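Local coordinates for muramidase (Sodiomyces alcalophilus, PDB 6ZM8), which probably hydrolyses the glycan strands of bacterial cell-wall peptidoglycan as a fungal lysozyme of glycoside hydrolase family 25, at residues C155-V166 with W173-D183. Residues are numbered along the deposited sequence; the frame is centred on the assembly and turned at random. Where two conformers were deposited one is given.
Sequences CPLWIARYASSV and WGFYTFWQYND
The W179 indole lies in the bend of 161-166 and is gripped by its N-H and one face: NE1 donates to R161 O (2.9 Å), in the carbonyl plane on a lone pair, while V166 CG2 sits 3.7 Å from the centroid of the five-membered ring, a CH-pi contact 9° off the normal. CG stands anti to the backbone N (chi1 171°), which carries the indole across to that loop. A leucine here would probably leave R161 O without its indole donor and V166 without an aromatic face to rest on. W173 repeats the theme at the other end: NE1 donates to C155 O (2.8 Å), which lies in the ring plane, while L157 CB rests on one face of the indole. Between them runs a parallel ladder in which L157 O accepts from both T177 N and F178 N. On the sheet face of W158, F178 and Q180, the F178 edge meets the W158 face. Y162, from the loop beyond the strand, brings its OH to Q180 OE1 (2.7 Å) from above the amide plane; that oxygen also bonds Y135, while Q180 NE2 bonds D6. Strands 157-160 and 178-182 are neighbours in the family's TIM-barrel-like fold: 157-160 pairs in parallel with 133-136, whereas 178-182 meets 190-194 antiparallel, with helix 198-206 packing against P156, T177 and F178.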
loop_
_atom_site.group_PDB
_atom_site.type_symbol
_atom_site.label_atom_id
_atom_site.label_comp_id
_atom_site.label_asym_id
_atom_site.label_seq_id
_atom_site.Cartn_x
_atom_site.Cartn_y
_atom_site.Cartn_z
ATOM N N CYS A 155 -3.999 11.029 -2.264
ATOM C CA CYS A 155 -3.444 9.692 -1.977
ATOM C C CYS A 155 -2.114 9.529 -2.684
ATOM O O CYS A 155 -2.071 9.490 -3.909
ATOM C CB CYS A 155 -4.384 8.613 -2.487
ATOM S SG CYS A 155 -5.997 8.640 -1.670
ATOM N N PRO A 156 -1.010 9.369 -1.936
ATOM C CA PRO A 156 0.264 9.101 -2.595
ATOM C C PRO A 156 0.188 7.805 -3.423
ATOM O O PRO A 156 -0.462 6.831 -2.994
ATOM C CB PRO A 156 1.254 8.939 -1.429
ATOM C CG PRO A 156 0.592 9.727 -0.286
ATOM C CD PRO A 156 -0.885 9.451 -0.469
ATOM N N LEU A 157 0.902 7.786 -4.530
ATOM C CA LEU A 157 0.893 6.635 -5.435
ATOM C C LEU A 157 2.031 5.674 -5.125
ATOM O O LEU A 157 3.199 6.067 -5.053
ATOM C CB LEU A 157 1.065 7.147 -6.870
ATOM C CG LEU A 157 1.128 6.051 -7.948
ATOM C CD1 LEU A 157 -0.191 5.281 -8.051
ATOM C CD2 LEU A 157 1.500 6.705 -9.280
ATOM N N TRP A 158 1.655 4.399 -5.025
ATOM C CA TRP A 158 2.594 3.274 -4.945
ATOM C C TRP A 158 2.359 2.455 -6.229
ATOM O O TRP A 158 1.375 1.730 -6.342
ATOM C CB TRP A 158 2.342 2.487 -3.671
ATOM C CG TRP A 158 3.237 1.324 -3.428
ATOM C CD1 TRP A 158 4.329 0.907 -4.130
ATOM C CD2 TRP A 158 3.083 0.396 -2.337
ATOM N NE1 TRP A 158 4.860 -0.240 -3.557
ATOM C CE2 TRP A 158 4.102 -0.572 -2.462
ATOM C CE3 TRP A 158 2.131 0.264 -1.315
ATOM C CZ2 TRP A 158 4.193 -1.677 -1.612
ATOM C CZ3 TRP A 158 2.196 -0.847 -0.484
ATOM C CH2 TRP A 158 3.221 -1.799 -0.639
ATOM N N ILE A 159 3.228 2.677 -7.209
ATOM C CA ILE A 159 3.029 2.096 -8.540
ATOM C C ILE A 159 3.873 0.835 -8.672
ATOM O O ILE A 159 5.025 0.826 -8.232
ATOM C CB ILE A 159 3.362 3.141 -9.621
ATOM C CG1 ILE A 159 2.853 2.741 -11.001
ATOM C CG2 ILE A 159 4.845 3.522 -9.663
ATOM C CD1 ILE A 159 1.344 2.690 -11.101
ATOM N N ALA A 160 3.328 -0.177 -9.329
ATOM C CA ALA A 160 4.067 -1.412 -9.564
ATOM C C ALA A 160 4.392 -1.549 -11.062
ATOM O O ALA A 160 3.497 -1.496 -11.906
ATOM C CB ALA A 160 3.309 -2.617 -9.086
ATOM N N ARG A 161 5.676 -1.790 -11.341
ATOM C CA ARG A 161 6.119 -2.114 -12.704
ATOM C C ARG A 161 7.530 -2.704 -12.580
ATOM O O ARG A 161 8.457 -1.993 -12.162
ATOM C CB ARG A 161 6.152 -0.907 -13.622
ATOM C CG ARG A 161 6.497 -1.302 -15.059
ATOM C CD ARG A 161 6.776 -0.130 -15.947
ATOM N NE ARG A 161 6.856 -0.526 -17.322
ATOM C CZ ARG A 161 7.645 0.036 -18.184
ATOM N NH1 ARG A 161 8.576 0.909 -17.888
ATOM N NH2 ARG A 161 7.502 -0.248 -19.455
ATOM N N TYR A 162 7.681 -3.960 -12.936
ATOM C CA TYR A 162 8.979 -4.631 -12.763
ATOM C C TYR A 162 9.737 -4.478 -14.079
ATOM O O TYR A 162 9.636 -5.298 -15.001
ATOM C CB TYR A 162 8.822 -6.094 -12.354
ATOM C CG TYR A 162 7.995 -6.326 -11.119
ATOM C CD1 TYR A 162 7.638 -5.287 -10.234
ATOM C CD2 TYR A 162 7.533 -7.584 -10.838
ATOM C CE1 TYR A 162 6.832 -5.531 -9.145
ATOM C CE2 TYR A 162 6.718 -7.842 -9.750
ATOM C CZ TYR A 162 6.348 -6.803 -8.909
ATOM O OH TYR A 162 5.535 -7.096 -7.862
ATOM N N ALA A 163 10.448 -3.362 -14.177
ATOM C CA ALA A 163 11.104 -2.925 -15.394
ATOM C C ALA A 163 12.219 -1.977 -15.017
ATOM O O ALA A 163 12.343 -1.557 -13.867
ATOM C CB ALA A 163 10.140 -2.240 -16.349
ATOM N N SER A 164 13.017 -1.609 -16.006
ATOM C CA SER A 164 14.191 -0.764 -15.752
ATOM C C SER A 164 13.802 0.674 -15.459
ATOM O O SER A 164 14.649 1.405 -14.908
ATOM C CB SER A 164 15.141 -0.822 -16.958
ATOM O OG SER A 164 14.470 -0.378 -18.127
ATOM N N SER A 165 12.578 1.075 -15.791
ATOM C CA SER A 165 12.095 2.416 -15.444
ATOM C C SER A 165 10.635 2.278 -15.021
ATOM O O SER A 165 9.953 1.278 -15.328
ATOM C CB SER A 165 12.264 3.423 -16.548
ATOM O OG SER A 165 11.423 3.007 -17.592
ATOM N N VAL A 166 10.157 3.314 -14.358
ATOM C CA VAL A 166 8.818 3.250 -13.707
ATOM C C VAL A 166 7.697 3.224 -14.725
ATOM O O VAL A 166 6.644 2.682 -14.443
ATOM C CB VAL A 166 8.654 4.355 -12.667
ATOM C CG1 VAL A 166 8.618 5.753 -13.274
ATOM C CG2 VAL A 166 7.435 4.124 -11.822
ATOM N N TRP A 173 -1.424 11.781 -11.286
ATOM C CA TRP A 173 -0.215 11.799 -10.477
ATOM C C TRP A 173 0.971 12.316 -11.291
ATOM O O TRP A 173 1.316 11.749 -12.334
ATOM C CB TRP A 173 0.121 10.402 -9.941
ATOM C CG TRP A 173 -0.694 9.970 -8.769
ATOM C CD1 TRP A 173 -0.458 10.335 -7.471
ATOM C CD2 TRP A 173 -1.828 9.081 -8.724
ATOM N NE1 TRP A 173 -1.345 9.721 -6.629
ATOM C CE2 TRP A 173 -2.185 8.930 -7.362
ATOM C CE3 TRP A 173 -2.556 8.372 -9.696
ATOM C CZ2 TRP A 173 -3.217 8.085 -6.953
ATOM C CZ3 TRP A 173 -3.587 7.539 -9.283
ATOM C CH2 TRP A 173 -3.901 7.392 -7.924
ATOM N N GLY A 174 1.630 13.344 -10.774
ATOM C CA GLY A 174 2.828 13.856 -11.419
ATOM C C GLY A 174 4.074 13.058 -11.112
ATOM O O GLY A 174 5.084 13.210 -11.791
ATOM N N PHE A 175 4.007 12.214 -10.086
ATOM C CA PHE A 175 5.174 11.477 -9.610
ATOM C C PHE A 175 4.671 10.313 -8.775
ATOM O O PHE A 175 3.582 10.351 -8.203
ATOM C CB PHE A 175 6.100 12.353 -8.752
ATOM C CG PHE A 175 5.415 13.007 -7.598
ATOM C CD1 PHE A 175 4.815 14.259 -7.757
ATOM C CD2 PHE A 175 5.339 12.393 -6.345
ATOM C CE1 PHE A 175 4.175 14.866 -6.690
ATOM C CE2 PHE A 175 4.677 12.986 -5.284
ATOM C CZ PHE A 175 4.108 14.246 -5.453
ATOM N N TYR A 176 5.502 9.275 -8.700
ATOM C CA TYR A 176 5.274 8.193 -7.758
ATOM C C TYR A 176 5.814 8.602 -6.378
ATOM O O TYR A 176 6.813 9.323 -6.291
ATOM C CB TYR A 176 5.886 6.851 -8.210
ATOM C CG TYR A 176 7.404 6.687 -8.116
ATOM C CD1 TYR A 176 7.991 6.300 -6.927
ATOM C CD2 TYR A 176 8.254 6.849 -9.213
ATOM C CE1 TYR A 176 9.349 6.073 -6.813
ATOM C CE2 TYR A 176 9.620 6.653 -9.115
ATOM C CZ TYR A 176 10.172 6.241 -7.909
ATOM O OH TYR A 176 11.501 5.985 -7.739
ATOM N N THR A 177 5.187 8.071 -5.326
ATOM C CA THR A 177 5.756 8.132 -3.990
ATOM C C THR A 177 6.567 6.877 -3.699
ATOM O O THR A 177 7.702 6.953 -3.204
ATOM C CB THR A 177 4.649 8.409 -2.962
ATOM O OG1 THR A 177 4.113 9.714 -3.216
ATOM C CG2 THR A 177 5.182 8.383 -1.541
ATOM N N PHE A 178 5.984 5.704 -4.004
ATOM C CA PHE A 178 6.724 4.446 -3.961
ATOM C C PHE A 178 6.614 3.788 -5.348
ATOM O O PHE A 178 5.585 3.902 -6.009
ATOM C CB PHE A 178 6.137 3.489 -2.909
ATOM C CG PHE A 178 6.182 4.029 -1.496
ATOM C CD1 PHE A 178 7.359 3.985 -0.762
ATOM C CD2 PHE A 178 5.035 4.559 -0.910
ATOM C CE1 PHE A 178 7.380 4.433 0.555
ATOM C CE2 PHE A 178 5.063 5.019 0.393
ATOM C CZ PHE A 178 6.239 4.946 1.132
ATOM N N TRP A 179 7.655 3.036 -5.699
ATOM C CA TRP A 179 7.686 2.246 -6.937
ATOM C C TRP A 179 8.134 0.839 -6.566
ATOM O O TRP A 179 9.255 0.641 -6.071
ATOM C CB TRP A 179 8.656 2.870 -7.951
ATOM C CG TRP A 179 8.923 2.026 -9.166
ATOM C CD1 TRP A 179 8.183 1.023 -9.722
ATOM C CD2 TRP A 179 10.124 2.133 -9.965
ATOM N NE1 TRP A 179 8.815 0.513 -10.818
ATOM C CE2 TRP A 179 10.021 1.149 -10.980
ATOM C CE3 TRP A 179 11.264 2.940 -9.922
ATOM C CZ2 TRP A 179 11.041 0.912 -11.902
ATOM C CZ3 TRP A 179 12.264 2.723 -10.825
ATOM C CH2 TRP A 179 12.153 1.711 -11.798
ATOM N N GLN A 180 7.235 -0.130 -6.767
ATOM C CA GLN A 180 7.548 -1.548 -6.589
ATOM C C GLN A 180 8.156 -2.035 -7.918
ATOM O O GLN A 180 7.463 -2.123 -8.925
ATOM C CB GLN A 180 6.298 -2.346 -6.259
ATOM C CG GLN A 180 6.639 -3.721 -5.684
ATOM C CD GLN A 180 5.353 -4.501 -5.501
ATOM O OE1 GLN A 180 4.713 -4.878 -6.505
ATOM N NE2 GLN A 180 4.918 -4.681 -4.273
ATOM N N TYR A 181 9.462 -2.315 -7.875
ATOM C CA TYR A 181 10.237 -2.521 -9.095
ATOM C C TYR A 181 10.710 -3.968 -9.283
ATOM O O TYR A 181 11.193 -4.286 -10.361
ATOM C CB TYR A 181 11.396 -1.519 -9.206
ATOM C CG TYR A 181 12.466 -1.690 -8.158
ATOM C CD1 TYR A 181 12.332 -1.139 -6.878
ATOM C CD2 TYR A 181 13.628 -2.390 -8.439
ATOM C CE1 TYR A 181 13.322 -1.310 -5.913
ATOM C CE2 TYR A 181 14.619 -2.557 -7.493
ATOM C CZ TYR A 181 14.456 -2.037 -6.214
ATOM O OH TYR A 181 15.443 -2.269 -5.298
ATOM N N ASN A 182 10.536 -4.833 -8.277
ATOM C CA ASN A 182 10.717 -6.261 -8.494
ATOM C C ASN A 182 9.950 -7.010 -7.406
ATOM O O ASN A 182 9.507 -6.427 -6.426
ATOM C CB ASN A 182 12.211 -6.671 -8.577
ATOM C CG ASN A 182 12.956 -6.527 -7.275
ATOM O OD1 ASN A 182 12.507 -7.000 -6.220
ATOM N ND2 ASN A 182 14.120 -5.902 -7.332
ATOM N N ASP A 183 9.823 -8.322 -7.639
ATOM C CA ASP A 183 9.271 -9.262 -6.668
ATOM C C ASP A 183 10.346 -10.209 -6.135
ATOM O O ASP A 183 10.061 -11.394 -5.838
ATOM C CB ASP A 183 8.059 -9.994 -7.187
ATOM C CG ASP A 183 8.283 -10.818 -8.433
ATOM O OD1 ASP A 183 9.404 -10.894 -8.914
ATOM O OD2 ASP A 183 7.292 -11.415 -8.918
HETATM O O HOH W 1 2.553 10.098 -5.466
#